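Local coordinates for putative extracellular solute-binding protein (Bordetella bronchiseptica, PDB 4P56) that probably captures mandelate or related aromatic acids in the periplasm for a TRAP-type transporter, and holds (R)-mandelate in its ligand pocket, at residues Asp178-Ala182 and Val183-Pro187; Ala151-Ser155 and Lys156-Gln160. All coordinates share one frame; numbering follows the deposited sequence.

Interaction 1: Asp178-Ala182 and Val183-Pro187; sequences DVAKA and VGASP
Val183 N donates to Val179 O at 3.0 Å, a helical i to i+4 bond in the final turn of helix 174-182. Beyond it the chain turns off in a Schellman motif. Ala185 N reaches back to Ala180 O at 2.9 Å, its donor tilted 27° from the carbonyl plane, while Gly184 N bonds to Lys181 O at 3.0 Å from well above that carbonyl's plane. Gly184 makes the reversal with a positive phi of 96°. Ala182 O, near the helix end, takes a hydrogen bond from Arg306.

Apolar groups close the side of the turn. With Val183 CG2 set between its own backbone N and carbonyl carbon, this methyl lies 3.3 Å from Ala180 O. Ala180 CB meets the ring of Pro187 at its CB, 3.9 Å away, and both residues also touch Val171 of strand 168-171. The contact is thus the helix-to-strand turn of a beta-alpha-beta unit. Its chemistry implies a helix end satisfied from the main chain of the turn itself: the carbonyls of Val179, Ala180 and Lys181 each receive a backbone N-H, from Val183, Ala185 and Gly184 respectively.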
ATOM      1  N   ASP A 178       2.761  -7.432  11.149  1.00 10.70           N
ATOM      2  CA  ASP A 178       3.053  -7.043  12.548  1.00 11.60           C
ATOM      3  C   ASP A 178       1.735  -7.063  13.318  1.00 11.28           C
ATOM      4  O   ASP A 178       1.664  -7.583  14.435  1.00 11.97           O
ATOM      5  CB  ASP A 178       3.642  -5.627  12.649  1.00 11.35           C
ATOM      6  CG  ASP A 178       5.078  -5.524  12.127  1.00 11.72           C
ATOM      7  OD1 ASP A 178       5.805  -6.551  12.107  1.00 15.73           O
ATOM      8  OD2 ASP A 178       5.474  -4.397  11.729  1.00 11.70           O
ATOM      9  N   VAL A 179       0.701  -6.467  12.731  1.00 10.71           N
ATOM     10  CA  VAL A 179      -0.610  -6.450  13.371  1.00 11.78           C
ATOM     11  C   VAL A 179      -1.178  -7.868  13.544  1.00 11.14           C
ATOM     12  O   VAL A 179      -1.622  -8.228  14.633  1.00 11.98           O
ATOM     13  CB  VAL A 179      -1.647  -5.549  12.640  1.00 12.24           C
ATOM     14  CG1 VAL A 179      -3.049  -5.701  13.269  1.00 14.19           C
ATOM     15  CG2 VAL A 179      -1.221  -4.081  12.653  1.00 14.29           C
ATOM     16  N   ALA A 180      -1.187  -8.672  12.487  1.00 10.77           N
ATOM     17  CA  ALA A 180      -1.680 -10.055  12.606  1.00 15.42           C
ATOM     18  C   ALA A 180      -1.019 -10.793  13.775  1.00 12.12           C
ATOM     19  O   ALA A 180      -1.693 -11.399  14.606  1.00 13.58           O
ATOM     20  CB  ALA A 180      -1.437 -10.831  11.302  1.00 10.79           C
ATOM     21  N   LYS A 181       0.311 -10.741  13.829  1.00 12.31           N
ATOM     22  CA  LYS A 181       1.060 -11.423  14.879  1.00 14.03           C
ATOM     23  C   LYS A 181       0.638 -10.846  16.228  1.00 14.35           C
ATOM     24  O   LYS A 181       0.361 -11.579  17.167  1.00 16.19           O
ATOM     25  CB  LYS A 181       2.572 -11.256  14.658  1.00 16.10           C
ATOM     26  CG  LYS A 181       3.441 -12.078  15.617  1.00 20.53           C
ATOM     27  CD  LYS A 181       4.933 -11.835  15.387  1.00 37.53           C
ATOM     28  CE  LYS A 181       5.803 -12.833  16.159  1.00 42.43           C
ATOM     29  NZ  LYS A 181       6.728 -12.155  17.112  1.00 45.28           N
ATOM     30  N   ALA A 182       0.561  -9.521  16.327  1.00 13.56           N
ATOM     31  CA  ALA A 182       0.306  -8.910  17.630  1.00 14.30           C
ATOM     32  C   ALA A 182      -1.075  -9.305  18.198  1.00 14.78           C
ATOM     33  O   ALA A 182      -1.238  -9.470  19.409  1.00 15.91           O
ATOM     34  CB  ALA A 182       0.433  -7.407  17.553  1.00 15.27           C
ATOM     35  N   VAL A 183      -2.068  -9.416  17.323  1.00 14.08           N
ATOM     36  CA  VAL A 183      -3.408  -9.766  17.772  1.00 16.63           C
ATOM     37  C   VAL A 183      -3.583 -11.284  17.925  1.00 15.92           C
ATOM     38  O   VAL A 183      -4.657 -11.748  18.282  1.00 16.13           O
ATOM     39  CB  VAL A 183      -4.520  -9.177  16.862  1.00 13.89           C
ATOM     40  CG1 VAL A 183      -4.501  -7.668  16.885  1.00 13.69           C
ATOM     41  CG2 VAL A 183      -4.406  -9.707  15.438  1.00 12.99           C
ATOM     42  N   GLY A 184      -2.525 -12.053  17.658  1.00 16.74           N
ATOM     43  CA  GLY A 184      -2.537 -13.478  17.944  1.00 20.01           C
ATOM     44  C   GLY A 184      -2.912 -14.341  16.756  1.00 20.30           C
ATOM     45  O   GLY A 184      -3.095 -15.563  16.908  1.00 19.44           O
ATOM     46  N   ALA A 185      -3.040 -13.737  15.574  1.00 17.81           N
ATOM     47  CA  ALA A 185      -3.303 -14.532  14.361  1.00 14.26           C
ATOM     48  C   ALA A 185      -1.980 -15.101  13.815  1.00 18.61           C
ATOM     49  O   ALA A 185      -0.903 -14.778  14.321  1.00 15.17           O
ATOM     50  CB  ALA A 185      -4.018 -13.691  13.292  1.00 13.12           C
ATOM     51  N   SER A 186      -2.053 -15.951  12.790  1.00 20.33           N
ATOM     52  CA  SER A 186      -0.835 -16.535  12.189  1.00 16.54           C
ATOM     53  C   SER A 186      -0.694 -15.961  10.804  1.00 18.72           C
ATOM     54  O   SER A 186      -1.388 -16.373   9.879  1.00 16.19           O
ATOM     55  CB  SER A 186      -0.916 -18.059  12.113  1.00 24.88           C
ATOM     56  OG  SER A 186      -1.316 -18.591  13.355  1.00 40.17           O
ATOM     57  N   PRO A 187       0.175 -14.964  10.665  1.00 14.65           N
ATOM     58  CA  PRO A 187       0.254 -14.369   9.339  1.00 13.55           C
ATOM     59  C   PRO A 187       0.837 -15.317   8.318  1.00 14.54           C
ATOM     60  O   PRO A 187       1.779 -16.061   8.597  1.00 15.20           O
ATOM     61  CB  PRO A 187       1.165 -13.138   9.537  1.00 15.48           C
ATOM     62  CG  PRO A 187       1.816 -13.288  10.836  1.00 16.75           C
ATOM     63  CD  PRO A 187       1.034 -14.296  11.657  1.00 22.65           C
TER

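Interaction 2: Ala151-Ser155 and Lys156-Gln160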
ATOM      1  N   ALA A 151     -10.310  -6.547   8.288  1.00 11.38           N
ATOM      2  CA  ALA A 151     -10.094  -7.944   8.585  1.00 10.02           C
ATOM      3  C   ALA A 151     -11.197  -8.797   7.955  1.00 11.50           C
ATOM      4  O   ALA A 151     -12.325  -8.848   8.466  1.00 12.58           O
ATOM      5  CB  ALA A 151     -10.037  -8.178  10.109  1.00 14.81           C
ATOM      6  N   PHE A 152     -10.859  -9.483   6.864  1.00 10.99           N
ATOM      7  CA  PHE A 152     -11.809 -10.365   6.182  1.00 12.97           C
ATOM      8  C   PHE A 152     -11.565 -11.828   6.547  1.00 15.73           C
ATOM      9  O   PHE A 152     -10.411 -12.304   6.565  1.00 15.49           O
ATOM     10  CB  PHE A 152     -11.649 -10.266   4.667  1.00 12.27           C
ATOM     11  CG  PHE A 152     -12.027  -8.948   4.082  1.00 10.63           C
ATOM     12  CD1 PHE A 152     -13.356  -8.571   3.981  1.00 10.96           C
ATOM     13  CD2 PHE A 152     -11.048  -8.100   3.570  1.00  9.62           C
ATOM     14  CE1 PHE A 152     -13.717  -7.368   3.404  1.00 15.75           C
ATOM     15  CE2 PHE A 152     -11.412  -6.879   2.977  1.00 13.19           C
ATOM     16  CZ  PHE A 152     -12.736  -6.519   2.886  1.00 11.24           C
ATOM     17  N   THR A 153     -12.647 -12.563   6.803  1.00 12.32           N
ATOM     18  CA  THR A 153     -12.521 -13.995   7.052  1.00 12.66           C
ATOM     19  C   THR A 153     -13.593 -14.795   6.328  1.00 16.79           C
ATOM     20  O   THR A 153     -14.680 -14.302   6.023  1.00 15.17           O
ATOM     21  CB  THR A 153     -12.649 -14.322   8.510  1.00 18.72           C
ATOM     22  OG1 THR A 153     -13.859 -13.743   8.991  1.00 15.12           O
ATOM     23  CG2 THR A 153     -11.471 -13.779   9.282  1.00 13.57           C
ATOM     24  N   THR A 154     -13.273 -16.055   6.091  1.00 13.46           N
ATOM     25  CA  THR A 154     -14.120 -16.924   5.294  1.00 14.29           C
ATOM     26  C   THR A 154     -15.331 -17.349   6.114  1.00 21.01           C
ATOM     27  O   THR A 154     -16.448 -17.224   5.647  1.00 22.31           O
ATOM     28  CB  THR A 154     -13.324 -18.128   4.810  1.00 15.15           C
ATOM     29  OG1 THR A 154     -12.261 -17.664   3.963  1.00 18.35           O
ATOM     30  CG2 THR A 154     -14.226 -19.128   4.069  1.00 24.08           C
ATOM     31  N   SER A 155     -15.122 -17.801   7.349  1.00 20.39           N
ATOM     32  CA  SER A 155     -16.222 -18.370   8.122  1.00 22.10           C
ATOM     33  C   SER A 155     -16.235 -17.973   9.600  1.00 22.84           C
ATOM     34  O   SER A 155     -17.155 -18.323  10.338  1.00 25.49           O
ATOM     35  CB  SER A 155     -16.161 -19.890   8.018  1.00 24.92           C
ATOM     36  OG  SER A 155     -14.976 -20.366   8.642  1.00 26.89           O
ATOM     37  N   LYS A 156     -15.224 -17.242  10.043  1.00 17.58           N
ATOM     38  CA  LYS A 156     -15.088 -16.945  11.460  1.00 21.44           C
ATOM     39  C   LYS A 156     -15.216 -15.455  11.711  1.00 18.35           C
ATOM     40  O   LYS A 156     -14.360 -14.685  11.299  1.00 26.64           O
ATOM     41  CB  LYS A 156     -13.726 -17.428  11.956  1.00 21.38           C
ATOM     42  CG  LYS A 156     -13.575 -18.938  11.895  1.00 32.63           C
ATOM     43  CD  LYS A 156     -12.201 -19.389  12.403  1.00 44.10           C
ATOM     44  CE  LYS A 156     -12.146 -20.910  12.568  1.00 50.91           C
ATOM     45  NZ  LYS A 156     -12.266 -21.641  11.261  1.00 57.61           N
ATOM     46  N   PRO A 157     -16.285 -15.042  12.395  1.00 19.83           N
ATOM     47  CA  PRO A 157     -16.456 -13.619  12.670  1.00 23.11           C
ATOM     48  C   PRO A 157     -15.407 -13.106  13.630  1.00 21.47           C
ATOM     49  O   PRO A 157     -14.895 -13.850  14.480  1.00 25.34           O
ATOM     50  CB  PRO A 157     -17.842 -13.541  13.304  1.00 26.18           C
ATOM     51  CG  PRO A 157     -18.071 -14.885  13.903  1.00 30.26           C
ATOM     52  CD  PRO A 157     -17.335 -15.863  13.031  1.00 26.06           C
ATOM     53  N   VAL A 158     -15.060 -11.838  13.469  1.00 16.85           N
ATOM     54  CA  VAL A 158     -14.114 -11.189  14.367  1.00 15.76           C
ATOM     55  C   VAL A 158     -14.819 -10.051  15.090  1.00 17.85           C
ATOM     56  O   VAL A 158     -14.961  -8.959  14.548  1.00 21.14           O
ATOM     57  CB  VAL A 158     -12.888 -10.615  13.617  1.00 18.52           C
ATOM     58  CG1 VAL A 158     -11.909  -9.977  14.616  1.00 15.41           C
ATOM     59  CG2 VAL A 158     -12.187 -11.698  12.817  1.00 23.17           C
ATOM     60  N   LYS A 159     -15.250 -10.316  16.317  1.00 22.08           N
ATOM     61  CA  LYS A 159     -15.960  -9.338  17.123  1.00 25.46           C
ATOM     62  C   LYS A 159     -15.262  -9.044  18.458  1.00 29.35           C
ATOM     63  O   LYS A 159     -15.497  -8.002  19.042  1.00 28.49           O
ATOM     64  CB  LYS A 159     -17.394  -9.821  17.369  1.00 24.65           C
ATOM     65  CG  LYS A 159     -18.249  -9.833  16.091  1.00 25.70           C
ATOM     66  CD  LYS A 159     -19.617 -10.493  16.301  1.00 32.49           C
ATOM     67  CE  LYS A 159     -19.530 -12.000  16.153  1.00 41.23           C
ATOM     68  NZ  LYS A 159     -20.833 -12.706  16.366  1.00 52.70           N
ATOM     69  N   GLN A 160     -14.408  -9.956  18.929  1.00 27.35           N
ATOM     70  CA  GLN A 160     -13.617  -9.716  20.142  1.00 17.95           C
ATOM     71  C   GLN A 160     -12.178 -10.162  19.902  1.00 17.11           C
ATOM     72  O   GLN A 160     -11.924 -10.953  19.000  1.00 16.45           O
ATOM     73  CB  GLN A 160     -14.196 -10.463  21.323  1.00 20.87           C
ATOM     74  CG  GLN A 160     -13.941 -11.958  21.240  1.00 30.20           C
ATOM     75  CD  GLN A 160     -14.745 -12.751  22.253  1.00 41.15           C
ATOM     76  OE1 GLN A 160     -14.409 -12.789  23.437  1.00 46.71           O
ATOM     77  NE2 GLN A 160     -15.820 -13.387  21.790  1.00 41.15           N
TER
HETATM   78  O   HOH W   1     -11.740 -21.123   8.016  1.00 35.33           O
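At the end of strand 149-153, which runs antiparallel to both its neighbours in the six-stranded mixed sheet, the chain turns back through a loop held by a side-chain-to-backbone bond. Thr153 OG1 donates to Lys156 O at 2.5 Å, a short bond. The hydroxyl does not lie in the plane of the carbonyl but stands 46° above it, with a C=O...O angle of 133°. A chi1 of 53° tucks OG1 between the backbone N and the carbonyl carbon of Thr153, where it meets the returning chain. The same rotamer leaves the methyl for a second, looser contact: Thr153 CG2 lies 4.2 Å from Val158 CG2, the two side chains crossing at about a right angle. Thr153 is therefore bifunctional, its hydroxyl fixing the turn and its methyl meeting the buried valine that follows.

Around this core, Pro157 rests on His225 of strand 225-228, and Val158 O accepts a hydrogen bond from Thr227 of the same strand, so the returning loop is tied to the neighbouring strand. On the exposed side, the Lys156 chain extends as far as its last torsion, then bends there. Its ammonium meets a water that also approaches Ser155, both bonds weak: Lys156 NZ donates to the water oxygen over 3.3 Å, and Ser155 OG lies 3.4 Å from that oxygen.

Followed from the N terminus, interaction 2 comes first: residues 151-160 leave strand 149-153 and turn into the loop that leads to strand 168-171. That strand opens the beta-alpha-beta unit whose helix 174-182 runs into interaction 1, where residues 178-187 pass from helix to strand 186-189. The two local turns are in series, neither nested nor crossed, with centres 14 Å apart and nearest atoms about 7 Å apart. They do not touch, yet both serve the same mixed sheet: interaction 2 at the exit of an inner strand, interaction 1 at the entry to an outermost one. Phe164, in the intervening loop, touches both Val158 and Val183.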